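Local coordinates for protein Two-component sensor histidine kinase (Nostoc sp., PDB 6OZB) that probably senses light through a bilin-binding GAF domain of a cyanobacterial phytochrome, seen here with phycoerythrobilin bound, at residues C[14-26]-C[182-194]. The protein carries 1 engineered substitution. Numbering follows the deposited sequence.
Sequences NQESVLRRITARI and EAMQMIVDQLAVA
Gln15, on the first helix of this GAF domain, lies over Ala183 and the methionine Met186 of the long C-terminal helix. The two helices run side by side in the same direction, 8° apart with their axes 9.9 Å from each other, part of the helical layer that packs on one face of the antiparallel GAF sheet. Gln15 and Ala183 bring their CA atoms to 6.0 Å. Which amide atom of Gln15 faces Ala183 and Met186 is uncertain, and so is the exact place of the Met186 methyl. At Glu16 the chain bends at chi2 (-58°), which carries the carboxylate back toward the end of Met186. Val18 adds one branch, CG1, set against Ile187, whose side chain also touches Leu166 of the sheet. Leu19 forks over the next turn: its CD1 meets Met186 CB at 4.0 Å, the two side chains crossing nearly perpendicular, while CD2 faces the Met186 carbonyl and CG1 of Ile187. Ile22 presses CG2 on Gln190 CG at 3.6 Å, the two chains sliding past each other in opposite senses; its side chain also touches Thr39 of helix 32-47. Gln190 is a knob in the hole formed by Leu19, Ile22, Thr23 and Ile26, and its bend at chi2 (63°) turns the amide across Thr23. With an alanine in place of Gln190, that hole would probably be left poorly filled, and Ile22 CG2 would lose the CG it lies on. No hydrogen bond links the segments 14-26 and 182-194; in the conformer modelled here, Thr23 OG1 instead donates to Leu19 O at 3.0 Å, from above the carbonyl plane and on the face opposite to Thr23 N. Ile26 closes the interface, its CD1 close to Val193 CG1 and 3.7 Å from Ala194 CB.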
ATOM      1  N   ASN C  14      -6.783  12.218  26.376  1.00 79.17           N
ATOM      2  CA  ASN C  14      -5.439  11.980  26.851  1.00 59.63           C
ATOM      3  C   ASN C  14      -4.374  12.754  26.084  1.00 33.53           C
ATOM      4  O   ASN C  14      -3.475  13.283  26.727  1.00 28.33           O
ATOM      5  CB  ASN C  14      -5.133  10.491  26.832  1.00 71.29           C
ATOM      6  CG  ASN C  14      -5.621   9.794  28.076  1.00 80.65           C
ATOM      7  OD1 ASN C  14      -6.579   9.022  28.042  1.00 81.63           O
ATOM      8  ND2 ASN C  14      -4.961  10.070  29.198  1.00 84.65           N
ATOM      9  N   GLN C  15      -4.438  12.850  24.751  1.00 27.58           N
ATOM     10  CA  GLN C  15      -3.360  13.590  24.056  1.00 27.91           C
ATOM     11  C   GLN C  15      -3.374  15.056  24.516  1.00 21.19           C
ATOM     12  O   GLN C  15      -2.330  15.676  24.667  1.00 23.64           O
ATOM     13  CB  GLN C  15      -3.452  13.554  22.521  1.00 28.14           C
ATOM     14  CG  GLN C  15      -4.569  14.373  21.909  1.00 40.11           C
ATOM     15  CD  GLN C  15      -4.696  14.224  20.389  1.00 48.68           C
ATOM     16  OE1 GLN C  15      -5.057  15.169  19.693  1.00 60.02           O
ATOM     17  NE2 GLN C  15      -4.437  13.048  19.885  1.00 37.39           N
ATOM     18  N   GLU C  16      -4.561  15.601  24.743  1.00 20.20           N
ATOM     19  CA  GLU C  16      -4.701  16.993  25.167  1.00 23.51           C
ATOM     20  C   GLU C  16      -4.020  17.191  26.531  1.00 28.65           C
ATOM     21  O   GLU C  16      -3.355  18.195  26.788  1.00 22.54           O
ATOM     22  CB  GLU C  16      -6.170  17.388  25.214  1.00 35.78           C
ATOM     23  CG  GLU C  16      -6.789  17.537  23.827  1.00 53.32           C
ATOM     24  CD  GLU C  16      -6.068  18.564  22.958  1.00 73.16           C
ATOM     25  OE1 GLU C  16      -5.758  19.671  23.457  1.00 77.58           O
ATOM     26  OE2 GLU C  16      -5.808  18.261  21.772  1.00 81.22           O
ATOM     27  N   SER C  17      -4.173  16.208  27.404  1.00 23.25           N
ATOM     28  CA  SER C  17      -3.594  16.313  28.730  1.00 23.11           C
ATOM     29  C   SER C  17      -2.060  16.208  28.660  1.00 18.51           C
ATOM     30  O   SER C  17      -1.367  16.885  29.408  1.00 20.21           O
ATOM     31  CB  SER C  17      -4.162  15.220  29.628  1.00 34.29           C
ATOM     32  OG  SER C  17      -3.441  15.150  30.838  1.00 50.85           O
ATOM     33  N   VAL C  18      -1.530  15.394  27.758  1.00 17.35           N
ATOM     34  CA  VAL C  18      -0.084  15.337  27.555  1.00 16.15           C
ATOM     35  C   VAL C  18       0.475  16.690  27.114  1.00 26.38           C
ATOM     36  O   VAL C  18       1.533  17.125  27.575  1.00 19.00           O
ATOM     37  CB  VAL C  18       0.296  14.264  26.512  1.00 24.94           C
ATOM     38  CG1 VAL C  18       1.762  14.379  26.123  1.00 20.23           C
ATOM     39  CG2 VAL C  18       0.016  12.876  27.064  1.00 23.67           C
ATOM     40  N   LEU C  19      -0.227  17.350  26.209  1.00 16.77           N
ATOM     41  CA  LEU C  19       0.230  18.648  25.726  1.00 17.69           C
ATOM     42  C   LEU C  19       0.217  19.675  26.842  1.00 22.78           C
ATOM     43  O   LEU C  19       1.135  20.478  26.950  1.00 18.92           O
ATOM     44  CB  LEU C  19      -0.677  19.138  24.604  1.00 23.10           C
ATOM     45  CG  LEU C  19      -0.638  18.396  23.255  1.00 30.38           C
ATOM     46  CD1 LEU C  19      -1.038  19.373  22.180  1.00 36.38           C
ATOM     47  CD2 LEU C  19       0.652  17.730  22.913  1.00 24.48           C
ATOM     48  N   ARG C  20      -0.838  19.651  27.662  1.00 16.12           N
ATOM     49  CA  ARG C  20      -0.968  20.577  28.779  1.00 16.68           C
ATOM     50  C   ARG C  20       0.135  20.352  29.776  1.00 16.21           C
ATOM     51  O   ARG C  20       0.643  21.295  30.350  1.00 16.31           O
ATOM     52  CB  ARG C  20      -2.328  20.440  29.460  1.00 17.77           C
ATOM     53  CG  ARG C  20      -3.502  21.033  28.660  1.00 24.60           C
ATOM     54  CD  ARG C  20      -4.733  21.181  29.499  1.00 27.76           C
ATOM     55  NE  ARG C  20      -5.237  19.903  29.994  1.00 25.64           N
ATOM     56  CZ  ARG C  20      -6.144  19.130  29.399  1.00 33.12           C
ATOM     57  NH1 ARG C  20      -6.690  19.481  28.249  1.00 34.29           N
ATOM     58  NH2 ARG C  20      -6.521  17.994  29.976  1.00 32.92           N
ATOM     59  N   ARG C  21       0.516  19.093  29.981  1.00 16.34           N
ATOM     60  CA  ARG C  21       1.535  18.802  30.968  1.00 15.60           C
ATOM     61  C   ARG C  21       2.910  19.293  30.468  1.00 23.89           C
ATOM     62  O   ARG C  21       3.724  19.753  31.251  1.00 19.88           O
ATOM     63  CB  ARG C  21       1.536  17.316  31.283  1.00 17.62           C
ATOM     64  CG  ARG C  21       0.329  16.873  32.120  1.00 18.08           C
ATOM     65  CD  ARG C  21       0.348  15.336  32.304  1.00 19.24           C
ATOM     66  NE  ARG C  21      -0.838  14.850  33.010  1.00 25.77           N
ATOM     67  CZ  ARG C  21      -1.024  14.965  34.327  1.00 27.45           C
ATOM     68  NH1 ARG C  21      -0.111  15.556  35.086  1.00 31.34           N
ATOM     69  NH2 ARG C  21      -2.135  14.498  34.890  1.00 30.01           N
ATOM     70  N   ILE C  22       3.172  19.229  29.167  1.00 18.33           N
ATOM     71  CA  ILE C  22       4.411  19.800  28.639  1.00 15.66           C
ATOM     72  C   ILE C  22       4.416  21.302  28.829  1.00 14.33           C
ATOM     73  O   ILE C  22       5.402  21.869  29.263  1.00 16.56           O
ATOM     74  CB  ILE C  22       4.628  19.489  27.121  1.00 16.09           C
ATOM     75  CG1 ILE C  22       4.762  17.996  26.889  1.00 19.18           C
ATOM     76  CG2 ILE C  22       5.881  20.181  26.606  1.00 17.45           C
ATOM     77  CD1 ILE C  22       4.669  17.612  25.400  1.00 22.12           C
ATOM     78  N   THR C  23       3.294  21.925  28.517  0.65 14.83           N
ATOM     79  CA  THR C  23       3.183  23.357  28.612  0.65 17.55           C
ATOM     80  C   THR C  23       3.416  23.817  30.059  0.65 23.20           C
ATOM     81  O   THR C  23       4.078  24.817  30.291  0.65 19.48           O
ATOM     82  CB  THR C  23       1.825  23.819  28.098  0.65 22.88           C
ATOM     83  OG1 THR C  23       1.702  23.458  26.712  0.65 23.62           O
ATOM     84  CG2 THR C  23       1.688  25.288  28.241  0.65 19.24           C
ATOM     85  N   ALA C  24       2.917  23.057  31.028  1.00 19.13           N
ATOM     86  CA  ALA C  24       3.090  23.406  32.432  1.00 19.15           C
ATOM     87  C   ALA C  24       4.572  23.429  32.783  1.00 19.72           C
ATOM     88  O   ALA C  24       5.018  24.301  33.532  1.00 20.20           O
ATOM     89  CB  ALA C  24       2.348  22.440  33.327  1.00 20.45           C
ATOM     90  N   ARG C  25       5.334  22.477  32.244  1.00 16.00           N
ATOM     91  CA  ARG C  25       6.763  22.420  32.504  1.00 15.09           C
ATOM     92  C   ARG C  25       7.518  23.596  31.900  1.00 21.47           C
ATOM     93  O   ARG C  25       8.473  24.115  32.491  1.00 18.78           O
ATOM     94  CB  ARG C  25       7.353  21.121  31.977  1.00 16.90           C
ATOM     95  CG  ARG C  25       6.894  19.920  32.776  1.00 18.46           C
ATOM     96  CD  ARG C  25       7.463  18.649  32.214  1.00 27.76           C
ATOM     97  NE  ARG C  25       6.597  17.589  32.677  1.00 43.38           N
ATOM     98  CZ  ARG C  25       5.848  16.825  31.887  1.00 32.15           C
ATOM     99  NH1 ARG C  25       5.876  16.917  30.541  1.00 32.44           N
ATOM    100  NH2 ARG C  25       5.073  15.942  32.454  1.00 41.38           N
ATOM    101  N   ILE C  26       7.116  23.982  30.698  1.00 17.82           N
ATOM    102  CA  ILE C  26       7.691  25.174  30.066  1.00 17.53           C
ATOM    103  C   ILE C  26       7.434  26.402  30.942  1.00 21.83           C
ATOM    104  O   ILE C  26       8.348  27.144  31.280  1.00 23.50           O
ATOM    105  CB  ILE C  26       7.086  25.427  28.665  1.00 17.56           C
ATOM    106  CG1 ILE C  26       7.430  24.313  27.696  1.00 20.80           C
ATOM    107  CG2 ILE C  26       7.595  26.782  28.088  1.00 22.12           C
ATOM    108  CD1 ILE C  26       6.619  24.399  26.393  1.00 19.44           C
ATOM    109  N   GLU C 182      -1.549  11.546  14.502  1.00 14.99           N
ATOM    110  CA  GLU C 182      -1.938  12.929  14.756  1.00 22.02           C
ATOM    111  C   GLU C 182      -1.515  13.287  16.181  1.00 23.46           C
ATOM    112  O   GLU C 182      -1.008  14.375  16.418  1.00 21.66           O
ATOM    113  CB  GLU C 182      -3.443  13.121  14.537  1.00 37.84           C
ATOM    114  CG  GLU C 182      -3.966  14.503  14.897  1.00 68.17           C
ATOM    115  CD  GLU C 182      -5.483  14.594  14.806  1.00 87.10           C
ATOM    116  OE1 GLU C 182      -6.073  13.940  13.919  1.00 96.25           O
ATOM    117  OE2 GLU C 182      -6.082  15.311  15.635  1.00 87.89           O
ATOM    118  N   ALA C 183      -1.704  12.364  17.122  1.00 18.61           N
ATOM    119  CA  ALA C 183      -1.262  12.566  18.500  1.00 20.65           C
ATOM    120  C   ALA C 183       0.240  12.770  18.595  1.00 21.92           C
ATOM    121  O   ALA C 183       0.700  13.685  19.271  1.00 21.21           O
ATOM    122  CB  ALA C 183      -1.671  11.393  19.366  1.00 22.60           C
ATOM    123  N   MET C 184       1.004  11.911  17.934  1.00 16.91           N
ATOM    124  CA  MET C 184       2.454  12.047  17.915  1.00 16.43           C
ATOM    125  C   MET C 184       2.861  13.388  17.317  1.00 18.29           C
ATOM    126  O   MET C 184       3.816  14.024  17.775  1.00 15.12           O
ATOM    127  CB  MET C 184       3.079  10.868  17.155  1.00 13.21           C
ATOM    128  CG  MET C 184       3.005   9.619  17.970  1.00 20.22           C
ATOM    129  SD  MET C 184       3.736   8.250  17.112  1.00 25.34           S
ATOM    130  CE  MET C 184       5.475   8.540  17.402  1.00 21.68           C
ATOM    131  N   GLN C 185       2.118  13.838  16.320  1.00 16.12           N
ATOM    132  CA  GLN C 185       2.464  15.083  15.618  1.00 15.54           C
ATOM    133  C   GLN C 185       2.273  16.281  16.537  1.00 18.39           C
ATOM    134  O   GLN C 185       3.087  17.204  16.557  1.00 17.67           O
ATOM    135  CB  GLN C 185       1.639  15.259  14.354  1.00 17.48           C
ATOM    136  CG  GLN C 185       2.082  16.501  13.507  1.00 19.16           C
ATOM    137  CD  GLN C 185       3.499  16.362  13.003  1.00 27.33           C
ATOM    138  OE1 GLN C 185       3.836  15.379  12.361  1.00 27.06           O
ATOM    139  NE2 GLN C 185       4.349  17.324  13.331  1.00 21.78           N
ATOM    140  N   MET C 186       1.197  16.274  17.305  1.00 18.50           N
ATOM    141  CA  MET C 186       0.947  17.362  18.246  1.00 16.82           C
ATOM    142  C   MET C 186       2.013  17.359  19.346  1.00 15.84           C
ATOM    143  O   MET C 186       2.448  18.408  19.800  1.00 19.48           O
ATOM    144  CB  MET C 186      -0.459  17.268  18.833  1.00 19.41           C
ATOM    145  CG  MET C 186      -1.564  17.362  17.816  1.00 38.19           C
ATOM    146  SD  MET C 186      -3.143  17.682  18.611  1.00 88.15           S
ATOM    147  CE  MET C 186      -2.933  16.903  20.219  1.00 79.36           C
ATOM    148  N   ILE C 187       2.412  16.177  19.783  1.00 16.21           N
ATOM    149  CA  ILE C 187       3.455  16.064  20.791  1.00 17.68           C
ATOM    150  C   ILE C 187       4.801  16.590  20.288  1.00 16.77           C
ATOM    151  O   ILE C 187       5.483  17.340  21.002  1.00 16.67           O
ATOM    152  CB  ILE C 187       3.620  14.606  21.267  1.00 13.01           C
ATOM    153  CG1 ILE C 187       2.370  14.221  22.074  1.00 24.68           C
ATOM    154  CG2 ILE C 187       4.867  14.435  22.094  1.00 18.47           C
ATOM    155  CD1 ILE C 187       2.126  12.692  22.167  1.00 25.10           C
ATOM    156  N   VAL C 188       5.209  16.225  19.073  1.00 14.48           N
ATOM    157  CA  VAL C 188       6.468  16.787  18.583  1.00 14.77           C
ATOM    158  C   VAL C 188       6.336  18.284  18.299  1.00 17.25           C
ATOM    159  O   VAL C 188       7.310  19.009  18.489  1.00 17.99           O
ATOM    160  CB  VAL C 188       7.032  16.035  17.331  1.00 17.52           C
ATOM    161  CG1 VAL C 188       7.259  14.558  17.685  1.00 18.94           C
ATOM    162  CG2 VAL C 188       6.163  16.153  16.110  1.00 18.01           C
ATOM    163  N   ASP C 189       5.154  18.774  17.900  1.00 15.35           N
ATOM    164  CA  ASP C 189       4.943  20.222  17.727  1.00 14.59           C
ATOM    165  C   ASP C 189       5.090  20.957  19.065  1.00 20.18           C
ATOM    166  O   ASP C 189       5.674  22.040  19.134  1.00 15.69           O
ATOM    167  CB  ASP C 189       3.567  20.521  17.156  1.00 18.11           C
ATOM    168  CG  ASP C 189       3.438  20.143  15.672  1.00 29.10           C
ATOM    169  OD1 ASP C 189       4.472  19.843  15.025  1.00 26.73           O
ATOM    170  OD2 ASP C 189       2.290  20.127  15.172  1.00 27.36           O
ATOM    171  N   GLN C 190       4.569  20.356  20.134  1.00 17.63           N
ATOM    172  CA  GLN C 190       4.663  20.961  21.465  1.00 20.66           C
ATOM    173  C   GLN C 190       6.098  20.909  21.995  1.00 22.32           C
ATOM    174  O   GLN C 190       6.553  21.844  22.644  1.00 18.99           O
ATOM    175  CB  GLN C 190       3.705  20.267  22.447  1.00 18.59           C
ATOM    176  CG  GLN C 190       3.622  20.949  23.848  1.00 14.57           C
ATOM    177  CD  GLN C 190       3.066  22.371  23.777  1.00 14.81           C
ATOM    178  OE1 GLN C 190       1.864  22.586  23.638  1.00 16.51           O
ATOM    179  NE2 GLN C 190       3.957  23.353  23.835  1.00 19.51           N
ATOM    180  N   LEU C 191       6.823  19.831  21.723  1.00 19.61           N
ATOM    181  CA  LEU C 191       8.229  19.775  22.122  1.00 18.38           C
ATOM    182  C   LEU C 191       9.060  20.805  21.373  1.00 19.38           C
ATOM    183  O   LEU C 191       9.964  21.429  21.934  1.00 22.05           O
ATOM    184  CB  LEU C 191       8.811  18.371  21.883  1.00 20.65           C
ATOM    185  CG  LEU C 191       8.420  17.259  22.845  1.00 22.74           C
ATOM    186  CD1 LEU C 191       8.953  15.928  22.313  1.00 22.48           C
ATOM    187  CD2 LEU C 191       8.998  17.557  24.244  1.00 23.44           C
ATOM    188  N   ALA C 192       8.736  20.997  20.104  1.00 17.13           N
ATOM    189  CA  ALA C 192       9.408  21.978  19.274  1.00 15.71           C
ATOM    190  C   ALA C 192       9.278  23.365  19.896  1.00 19.67           C
ATOM    191  O   ALA C 192      10.201  24.191  19.781  1.00 16.82           O
ATOM    192  CB  ALA C 192       8.842  21.966  17.899  1.00 24.24           C
ATOM    193  N   VAL C 193       8.119  23.639  20.497  1.00 17.12           N
ATOM    194  CA  VAL C 193       7.933  24.915  21.194  1.00 16.78           C
ATOM    195  C   VAL C 193       8.847  25.006  22.431  1.00 15.28           C
ATOM    196  O   VAL C 193       9.478  26.037  22.654  1.00 15.99           O
ATOM    197  CB  VAL C 193       6.464  25.126  21.628  1.00 16.65           C
ATOM    198  CG1 VAL C 193       6.336  26.295  22.616  1.00 21.19           C
ATOM    199  CG2 VAL C 193       5.608  25.339  20.439  1.00 17.76           C
ATOM    200  N   ALA C 194       8.928  23.941  23.217  1.00 14.87           N
ATOM    201  CA  ALA C 194       9.808  23.938  24.381  1.00 18.41           C
ATOM    202  C   ALA C 194      11.255  24.152  23.939  1.00 18.66           C
ATOM    203  O   ALA C 194      12.007  24.903  24.549  1.00 16.41           O
ATOM    204  CB  ALA C 194       9.674  22.628  25.167  1.00 17.30           C
TER